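Local coordinates for DNA-binding protein HU (Thermus thermophilus HB8, PDB 5EKA), which wraps and stabilises DNA as a histone-like homodimer, preventing its denaturation under extreme environmental conditions, at residues K4-T7 with K8-V12; V47-T50 with G51-T54; F84-K88 with A89-K93. All coordinates share one frame; numbering follows the deposited sequence.

All three contacts are local, at places where the chain changes direction, and they follow one another in series along it. Contact 1 leads from strand 5-7 into helix 8-19, contact 2 closes the hairpin of strands 46-49 and 53-60, and contact 3 leads from strand 79-86 into helix 88-94. Contacts 2 and 3 lie about 9 Å apart between centres and touch, because strands 53-60 and 79-86 are neighbours in one antiparallel sheet. Contact 1 stands about 20 Å from either centre. Within the chain it touches neither, yet all three contacts reach the second subunit, and strand 5-7 pairs with the strand holding Val47 and Gln48 there. The dimer thus brings contact 1 of one subunit beside contact 2 of the other.

Contact 1 of 3, residues K4-T7 with K8-V12; sequences KTVT and KADLV
The carboxylate of Asp10 has Thr7 OG1 over one face, 3.3 Å from Asp10 CG, while Thr7 N approaches OD2 from that same side, out of the carboxylate plane. The bond from Thr7 N to Asp10 OD2 is 3.0 Å long and nearly straight at 173°, although the position of OD2 is less certain. Lys3 forms a salt bridge with the same oxygen. In return, Asp10 N gives its hydrogen to Thr7 OG1 at 3.0 Å, which completes a capping box with Thr7 as N-cap. The hydroxyl gets there because chi1 of 64° sets OG1 between the backbone N and the carbonyl carbon, turned to the first turn of the helix. Thr7 O then accepts from Leu11 N at 2.9 Å. Beneath the polar cap, Val6 CG1 packs 3.9 Å from Leu11 CG, the two side chains crossing at about a right angle, and also meets the CB of Asp10. Helix 8-19 thus starts directly off strand 5-7, which runs parallel to a strand of the second subunit. Leu11 meets Val37 of that subunit, and Lys8 lies against Val30 and Leu34 of helix 23-42 in its own chain.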
ATOM      1  N   LYS A   4       5.502  14.746   9.968  1.00 25.66           N
ATOM      2  CA  LYS A   4       6.604  13.933   9.466  1.00 26.36           C
ATOM      3  C   LYS A   4       6.251  12.460   9.232  1.00 24.87           C
ATOM      4  O   LYS A   4       6.743  11.836   8.280  1.00 24.01           O
ATOM      5  CB  LYS A   4       7.852  14.054  10.350  1.00 29.91           C
ATOM      6  CG  LYS A   4       8.342  15.486  10.426  1.00 33.55           C
ATOM      7  CD  LYS A   4       9.800  15.578  10.808  1.00 38.34           C
ATOM      8  CE  LYS A   4      10.314  16.990  10.570  1.00 40.81           C
ATOM      9  NZ  LYS A   4      10.244  17.397   9.131  1.00 41.48           N
ATOM     10  N   THR A   5       5.422  11.892  10.109  1.00 24.75           N
ATOM     11  CA  THR A   5       5.007  10.515   9.978  1.00 24.95           C
ATOM     12  C   THR A   5       3.483  10.471  10.051  1.00 23.40           C
ATOM     13  O   THR A   5       2.884  10.994  11.000  1.00 23.90           O
ATOM     14  CB  THR A   5       5.575   9.610  11.073  1.00 29.31           C
ATOM     15  OG1 THR A   5       7.003   9.747  11.138  1.00 30.72           O
ATOM     16  CG2 THR A   5       5.177   8.168  10.804  1.00 29.79           C
ATOM     17  N   VAL A   6       2.873   9.860   9.049  1.00 21.27           N
ATOM     18  CA  VAL A   6       1.465   9.644   9.050  1.00 21.12           C
ATOM     19  C   VAL A   6       1.234   8.163   9.313  1.00 20.27           C
ATOM     20  O   VAL A   6       1.710   7.336   8.568  1.00 20.26           O
ATOM     21  CB  VAL A   6       0.843  10.101   7.712  1.00 21.55           C
ATOM     22  CG1 VAL A   6      -0.636   9.703   7.607  1.00 22.61           C
ATOM     23  CG2 VAL A   6       1.053  11.614   7.560  1.00 23.13           C
ATOM     24  N   THR A   7       0.517   7.843  10.374  1.00 19.53           N
ATOM     25  CA  THR A   7       0.282   6.466  10.750  1.00 19.07           C
ATOM     26  C   THR A   7      -1.001   5.871  10.213  1.00 18.82           C
ATOM     27  O   THR A   7      -1.857   6.586   9.705  1.00 17.87           O
ATOM     28  CB  THR A   7       0.233   6.350  12.276  1.00 20.28           C
ATOM     29  OG1 THR A   7      -0.900   7.097  12.773  1.00 20.73           O
ATOM     30  CG2 THR A   7       1.496   6.904  12.864  1.00 21.11           C
ATOM     31  N   LYS A   8      -1.160   4.559  10.394  1.00 19.55           N
ATOM     32  CA  LYS A   8      -2.423   3.893  10.059  1.00 19.61           C
ATOM     33  C   LYS A   8      -3.581   4.574  10.807  1.00 20.06           C
ATOM     34  O   LYS A   8      -4.595   4.916  10.198  1.00 18.80           O
ATOM     35  CB  LYS A   8      -2.340   2.384  10.347  1.00 21.53           C
ATOM     36  CG  LYS A   8      -3.571   1.615   9.933  1.00 24.74           C
ATOM     37  CD  LYS A   8      -3.345   0.103   9.934  1.00 28.04           C
ATOM     38  CE  LYS A   8      -2.562  -0.433  11.105  1.00 33.37           C
ATOM     39  NZ  LYS A   8      -2.863  -1.871  11.397  1.00 35.11           N
ATOM     40  N   ALA A   9      -3.377   4.848  12.094  1.00 20.48           N
ATOM     41  CA  ALA A   9      -4.358   5.548  12.900  1.00 22.02           C
ATOM     42  C   ALA A   9      -4.685   6.950  12.337  1.00 21.94           C
ATOM     43  O   ALA A   9      -5.876   7.355  12.305  1.00 22.81           O
ATOM     44  CB  ALA A   9      -3.863   5.639  14.345  1.00 23.38           C
ATOM     45  N   ASP A  10      -3.670   7.709  11.901  1.00 21.20           N
ATOM     46  CA  ASP A  10      -3.930   9.009  11.276  1.00 21.64           C
ATOM     47  C   ASP A  10      -4.775   8.859  10.017  1.00 20.36           C
ATOM     48  O   ASP A  10      -5.658   9.648   9.789  1.00 21.40           O
ATOM     49  CB  ASP A  10      -2.660   9.722  10.867  1.00 22.01           C
ATOM     50  CG  ASP A  10      -1.821  10.166  12.051  1.00 24.44           C
ATOM     51  OD1 ASP A  10      -2.409  10.502  13.113  1.00 26.31           O
ATOM     52  OD2 ASP A  10      -0.561  10.182  11.911  1.00 25.27           O
ATOM     53  N   LEU A  11      -4.454   7.854   9.212  1.00 19.60           N
ATOM     54  CA  LEU A  11      -5.199   7.611   7.974  1.00 19.61           C
ATOM     55  C   LEU A  11      -6.653   7.246   8.209  1.00 20.30           C
ATOM     56  O   LEU A  11      -7.511   7.706   7.477  1.00 20.11           O
ATOM     57  CB  LEU A  11      -4.495   6.559   7.127  1.00 18.95           C
ATOM     58  CG  LEU A  11      -3.206   7.052   6.463  1.00 19.70           C
ATOM     59  CD1 LEU A  11      -2.432   5.873   5.905  1.00 20.20           C
ATOM     60  CD2 LEU A  11      -3.442   8.094   5.365  1.00 20.51           C
ATOM     61  N   VAL A  12      -6.925   6.444   9.230  1.00 21.42           N
ATOM     62  CA  VAL A  12      -8.322   6.132   9.610  1.00 23.15           C
ATOM     63  C   VAL A  12      -9.060   7.430   9.887  1.00 24.18           C
ATOM     64  O   VAL A  12     -10.165   7.650   9.429  1.00 24.88           O
ATOM     65  CB  VAL A  12      -8.377   5.168  10.835  1.00 24.15           C
ATOM     66  CG1 VAL A  12      -9.754   5.133  11.491  1.00 26.76           C
ATOM     67  CG2 VAL A  12      -7.897   3.770  10.451  1.00 23.66           C
TER

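Contact 2 of 3, residues V47-T50 with G51-T54; sequences VQLT and GFGT
Backbone hydrogen bonds dominate the turn between Val47-Thr50 and Gly51-Thr54, and Leu49 takes part in three of them. Its carbonyl oxygen grips two amides: Phe52 N lies 2.9 Å from Leu49 O and is tilted 26° from the carbonyl plane, whereas Gly53 N, at 3.0 Å from Leu49 O, sits in that plane. Leu49 N in turn donates to Gly53 O over 2.9 Å. Two residues, Phe52 and Gly53, therefore face one, which makes a classic beta bulge directly after the type II turn of Thr50 and Gly51. At Gly51, phi is 90°, where a CB would run into Thr50 O. One step further along, Gln48 and Thr54 form a non-hydrogen-bonded antiparallel pair, and here a CA-H...O contact serves instead, with Thr54 CA 3.2 Å from Val47 O. Thr54 CG2 also lies against this carbonyl, at 3.5 Å from Val47 O.

Apolar contact comes from Leu49 and Phe52, whose side chains run side by side in the same direction. Phe52 CG is anti to the backbone N (chi1 -177°), and the ring brings CD2 to 3.9 Å from Leu49 CD1, while Phe52 CB rests 3.5 Å from Leu49 O. The pair belongs to the dimer core: Leu49 packs on Leu11 and Phe52 on Val37 of the second subunit, and the Phe52 ring meets that of Phe84 in its own chain.

The chemistry is that of a tight hairpin whose main-chain bonds fix the bend. Leu49 O is satisfied by two amides and Leu49 N by Gly53 O, with the Leu49 and Phe52 side chains next to each other against the second subunit.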
ATOM      1  N   VAL A  47      -1.004  -7.680  -6.753  1.00 18.54           N
ATOM      2  CA  VAL A  47      -2.070  -6.874  -6.227  1.00 19.31           C
ATOM      3  C   VAL A  47      -1.932  -5.541  -6.953  1.00 19.78           C
ATOM      4  O   VAL A  47      -1.040  -4.760  -6.667  1.00 19.75           O
ATOM      5  CB  VAL A  47      -1.996  -6.694  -4.704  1.00 19.40           C
ATOM      6  CG1 VAL A  47      -3.063  -5.743  -4.258  1.00 19.45           C
ATOM      7  CG2 VAL A  47      -2.148  -8.028  -3.999  1.00 18.85           C
ATOM      8  N   GLN A  48      -2.863  -5.285  -7.853  1.00 21.06           N
ATOM      9  CA  GLN A  48      -2.816  -4.136  -8.721  1.00 23.49           C
ATOM     10  C   GLN A  48      -3.824  -3.102  -8.203  1.00 25.07           C
ATOM     11  O   GLN A  48      -5.009  -3.401  -8.066  1.00 27.62           O
ATOM     12  CB  GLN A  48      -3.187  -4.586 -10.150  1.00 27.71           C
ATOM     13  CG  GLN A  48      -3.346  -3.460 -11.152  1.00 33.60           C
ATOM     14  CD  GLN A  48      -4.520  -3.753 -12.073  1.00 39.50           C
ATOM     15  OE1 GLN A  48      -5.583  -2.919 -12.013  1.00 42.26           O
ATOM     16  NE2 GLN A  48      -4.496  -4.759 -12.795  1.00 42.60           N
ATOM     17  N   LEU A  49      -3.353  -1.901  -7.901  1.00 23.51           N
ATOM     18  CA  LEU A  49      -4.218  -0.831  -7.389  1.00 25.64           C
ATOM     19  C   LEU A  49      -4.124   0.268  -8.433  1.00 27.32           C
ATOM     20  O   LEU A  49      -3.207   1.083  -8.427  1.00 26.42           O
ATOM     21  CB  LEU A  49      -3.772  -0.358  -6.011  1.00 24.20           C
ATOM     22  CG  LEU A  49      -3.714  -1.405  -4.907  1.00 26.02           C
ATOM     23  CD1 LEU A  49      -3.234  -0.801  -3.613  1.00 26.91           C
ATOM     24  CD2 LEU A  49      -5.120  -1.971  -4.746  1.00 28.17           C
ATOM     25  N   THR A  50      -5.076   0.252  -9.365  1.00 29.26           N
ATOM     26  CA  THR A  50      -5.088   1.169 -10.473  1.00 33.36           C
ATOM     27  C   THR A  50      -4.988   2.586  -9.946  1.00 31.92           C
ATOM     28  O   THR A  50      -5.720   2.972  -9.047  1.00 34.71           O
ATOM     29  CB  THR A  50      -6.393   1.019 -11.309  1.00 37.52           C
ATOM     30  OG1 THR A  50      -6.329  -0.198 -12.055  1.00 41.36           O
ATOM     31  CG2 THR A  50      -6.566   2.162 -12.267  1.00 40.93           C
ATOM     32  N   GLY A  51      -4.038   3.330 -10.482  1.00 31.94           N
ATOM     33  CA  GLY A  51      -3.872   4.710 -10.109  1.00 31.81           C
ATOM     34  C   GLY A  51      -2.950   4.930  -8.948  1.00 29.85           C
ATOM     35  O   GLY A  51      -2.720   6.078  -8.579  1.00 32.12           O
ATOM     36  N   PHE A  52      -2.415   3.840  -8.380  1.00 25.61           N
ATOM     37  CA  PHE A  52      -1.573   3.898  -7.178  1.00 23.00           C
ATOM     38  C   PHE A  52      -0.277   3.101  -7.390  1.00 23.11           C
ATOM     39  O   PHE A  52       0.796   3.675  -7.530  1.00 23.67           O
ATOM     40  CB  PHE A  52      -2.358   3.455  -5.937  1.00 21.68           C
ATOM     41  CG  PHE A  52      -1.575   3.546  -4.657  1.00 20.29           C
ATOM     42  CD1 PHE A  52      -1.358   4.767  -4.056  1.00 20.81           C
ATOM     43  CD2 PHE A  52      -1.035   2.412  -4.075  1.00 20.03           C
ATOM     44  CE1 PHE A  52      -0.646   4.875  -2.871  1.00 20.13           C
ATOM     45  CE2 PHE A  52      -0.328   2.492  -2.878  1.00 20.83           C
ATOM     46  CZ  PHE A  52      -0.120   3.732  -2.280  1.00 20.09           C
ATOM     47  N   GLY A  53      -0.389   1.789  -7.515  1.00 20.80           N
ATOM     48  CA  GLY A  53       0.776   0.967  -7.814  1.00 20.96           C
ATOM     49  C   GLY A  53       0.469  -0.511  -7.660  1.00 20.54           C
ATOM     50  O   GLY A  53      -0.669  -0.889  -7.433  1.00 20.26           O
ATOM     51  N   THR A  54       1.482  -1.339  -7.848  1.00 19.74           N
ATOM     52  CA  THR A  54       1.285  -2.788  -7.776  1.00 19.51           C
ATOM     53  C   THR A  54       2.212  -3.409  -6.748  1.00 19.28           C
ATOM     54  O   THR A  54       3.423  -3.142  -6.756  1.00 19.20           O
ATOM     55  CB  THR A  54       1.526  -3.397  -9.154  1.00 22.30           C
ATOM     56  OG1 THR A  54       0.640  -2.747 -10.100  1.00 23.63           O
ATOM     57  CG2 THR A  54       1.333  -4.900  -9.196  1.00 21.93           C
TER

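Contact 3 of 3, residues F84-K88 with A89-K93; sequences FKPGK and ALKDK
One water ties Pro86 to Lys91: it donates to Pro86 O at 2.8 Å and accepts from Lys91 NZ and Lys85 NZ. It thereby bridges two ammonium groups 4.6 Å apart (Lys85 NZ to Lys91 NZ), and probably eases the repulsion between them. Chi3 of -77° bends the Lys91 chain, so that its CE passes close by Pro86 O before NZ reaches the water; further back, Lys91 CG packs against the CB-CG edge of Pro86, crossing at about a right angle. Gly87 is the N-cap of helix 88-94, and Gly87 O accepts from Lys91 N at 3.0 Å, closing the first turn. Lys88 NZ forms a salt bridge with Asp92 OD2, 2.8 Å long, through the syn lone pair. A leucine in place of Asp92 would probably leave the Lys88 ammonium without its mate and free to swing. On the buried side, Leu90 CD2 comes to the edge of the Phe84 ring, 4.2 Å from Phe84 CZ, and 4.1 Å from Pro86 CB. The Phe84 ring meets Phe55 of the second subunit edge-to-face. The junction is thus amphipathic: the salt bridge and water-linked lysines lie on the polar side, Leu90 with Phe84 and Pro86 on the apolar side.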
ATOM      1  N   PHE A  84       6.847  -3.267  -4.056  1.00 17.45           N
ATOM      2  CA  PHE A  84       5.831  -2.341  -4.597  1.00 17.05           C
ATOM      3  C   PHE A  84       6.418  -1.576  -5.761  1.00 18.19           C
ATOM      4  O   PHE A  84       7.545  -1.093  -5.686  1.00 18.37           O
ATOM      5  CB  PHE A  84       5.433  -1.386  -3.507  1.00 17.38           C
ATOM      6  CG  PHE A  84       4.502  -0.311  -3.937  1.00 17.18           C
ATOM      7  CD1 PHE A  84       3.161  -0.585  -4.195  1.00 18.21           C
ATOM      8  CD2 PHE A  84       4.952   0.989  -3.992  1.00 18.07           C
ATOM      9  CE1 PHE A  84       2.304   0.433  -4.544  1.00 18.71           C
ATOM     10  CE2 PHE A  84       4.094   2.022  -4.332  1.00 19.08           C
ATOM     11  CZ  PHE A  84       2.781   1.743  -4.636  1.00 18.53           C
ATOM     12  N   LYS A  85       5.649  -1.526  -6.855  1.00 17.89           N
ATOM     13  CA  LYS A  85       6.021  -0.782  -8.042  1.00 20.74           C
ATOM     14  C   LYS A  85       5.043   0.397  -8.141  1.00 18.88           C
ATOM     15  O   LYS A  85       3.858   0.198  -8.478  1.00 19.95           O
ATOM     16  CB  LYS A  85       5.886  -1.659  -9.280  1.00 24.38           C
ATOM     17  CG  LYS A  85       6.243  -0.885 -10.533  1.00 29.86           C
ATOM     18  CD  LYS A  85       6.903  -1.744 -11.570  1.00 35.29           C
ATOM     19  CE  LYS A  85       7.657  -0.875 -12.565  1.00 40.49           C
ATOM     20  NZ  LYS A  85       6.784   0.136 -13.229  1.00 42.52           N
ATOM     21  N   PRO A  86       5.528   1.611  -7.881  1.00 19.25           N
ATOM     22  CA  PRO A  86       4.586   2.718  -7.927  1.00 19.55           C
ATOM     23  C   PRO A  86       4.132   3.015  -9.339  1.00 20.14           C
ATOM     24  O   PRO A  86       4.914   2.873 -10.273  1.00 22.34           O
ATOM     25  CB  PRO A  86       5.394   3.904  -7.395  1.00 20.63           C
ATOM     26  CG  PRO A  86       6.775   3.552  -7.586  1.00 23.13           C
ATOM     27  CD  PRO A  86       6.865   2.050  -7.474  1.00 20.59           C
ATOM     28  N   GLY A  87       2.871   3.383  -9.456  1.00 19.75           N
ATOM     29  CA  GLY A  87       2.305   3.776 -10.711  1.00 21.63           C
ATOM     30  C   GLY A  87       2.714   5.149 -11.139  1.00 21.67           C
ATOM     31  O   GLY A  87       3.244   5.937 -10.362  1.00 21.16           O
ATOM     32  N   LYS A  88       2.438   5.453 -12.404  1.00 24.41           N
ATOM     33  CA  LYS A  88       2.834   6.735 -12.940  1.00 24.09           C
ATOM     34  C   LYS A  88       2.234   7.936 -12.230  1.00 22.18           C
ATOM     35  O   LYS A  88       2.920   8.948 -11.990  1.00 21.64           O
ATOM     36  CB  LYS A  88       2.463   6.821 -14.409  1.00 28.42           C
ATOM     37  CG  LYS A  88       2.896   8.139 -15.025  1.00 30.48           C
ATOM     38  CD  LYS A  88       2.729   8.097 -16.511  1.00 34.63           C
ATOM     39  CE  LYS A  88       3.453   9.236 -17.219  1.00 36.54           C
ATOM     40  NZ  LYS A  88       2.848  10.565 -16.932  1.00 34.81           N
ATOM     41  N   ALA A  89       0.946   7.858 -11.929  1.00 21.76           N
ATOM     42  CA  ALA A  89       0.287   8.971 -11.235  1.00 21.90           C
ATOM     43  C   ALA A  89       0.961   9.309  -9.905  1.00 20.63           C
ATOM     44  O   ALA A  89       1.172  10.481  -9.576  1.00 20.77           O
ATOM     45  CB  ALA A  89      -1.180   8.668 -11.026  1.00 24.03           C
ATOM     46  N   LEU A  90       1.299   8.272  -9.157  1.00 18.98           N
ATOM     47  CA  LEU A  90       1.943   8.445  -7.858  1.00 18.67           C
ATOM     48  C   LEU A  90       3.363   8.983  -8.055  1.00 18.97           C
ATOM     49  O   LEU A  90       3.779   9.919  -7.372  1.00 19.45           O
ATOM     50  CB  LEU A  90       1.933   7.132  -7.097  1.00 18.68           C
ATOM     51  CG  LEU A  90       2.573   7.237  -5.711  1.00 18.68           C
ATOM     52  CD1 LEU A  90       1.881   8.245  -4.820  1.00 20.63           C
ATOM     53  CD2 LEU A  90       2.692   5.877  -5.045  1.00 19.29           C
ATOM     54  N   LYS A  91       4.093   8.449  -9.046  1.00 18.66           N
ATOM     55  CA  LYS A  91       5.451   8.920  -9.316  1.00 20.26           C
ATOM     56  C   LYS A  91       5.410  10.407  -9.665  1.00 21.08           C
ATOM     57  O   LYS A  91       6.235  11.179  -9.219  1.00 21.75           O
ATOM     58  CB  LYS A  91       6.089   8.101 -10.432  1.00 21.37           C
ATOM     59  CG  LYS A  91       6.526   6.711  -9.971  1.00 22.03           C
ATOM     60  CD  LYS A  91       7.315   6.029 -11.032  1.00 25.54           C
ATOM     61  CE  LYS A  91       6.455   5.487 -12.144  1.00 28.04           C
ATOM     62  NZ  LYS A  91       7.284   4.756 -13.146  1.00 31.90           N
ATOM     63  N   ASP A  92       4.421  10.798 -10.459  1.00 20.95           N
ATOM     64  CA  ASP A  92       4.310  12.182 -10.898  1.00 22.34           C
ATOM     65  C   ASP A  92       3.979  13.132  -9.740  1.00 23.10           C
ATOM     66  O   ASP A  92       4.521  14.244  -9.652  1.00 24.38           O
ATOM     67  CB  ASP A  92       3.262  12.268 -12.031  1.00 23.73           C
ATOM     68  CG  ASP A  92       3.798  11.706 -13.374  1.00 26.52           C
ATOM     69  OD1 ASP A  92       5.062  11.572 -13.577  1.00 28.60           O
ATOM     70  OD2 ASP A  92       2.966  11.459 -14.283  1.00 28.50           O
ATOM     71  N   LYS A  93       3.103  12.687  -8.844  1.00 22.33           N
ATOM     72  CA  LYS A  93       2.689  13.515  -7.692  1.00 25.25           C
ATOM     73  C   LYS A  93       3.814  13.736  -6.674  1.00 26.27           C
ATOM     74  O   LYS A  93       3.783  14.719  -5.917  1.00 27.82           O
ATOM     75  CB  LYS A  93       1.472  12.915  -6.969  1.00 27.79           C
ATOM     76  CG  LYS A  93       0.171  13.265  -7.666  1.00 32.46           C
ATOM     77  CD  LYS A  93      -0.969  13.449  -6.688  1.00 38.12           C
ATOM     78  CE  LYS A  93      -0.915  14.761  -5.911  1.00 42.46           C
ATOM     79  NZ  LYS A  93      -1.489  14.580  -4.537  1.00 46.41           N
TER
HETATM   80  O   HOH W   1       7.496   2.357 -11.126  1.00 37.70           O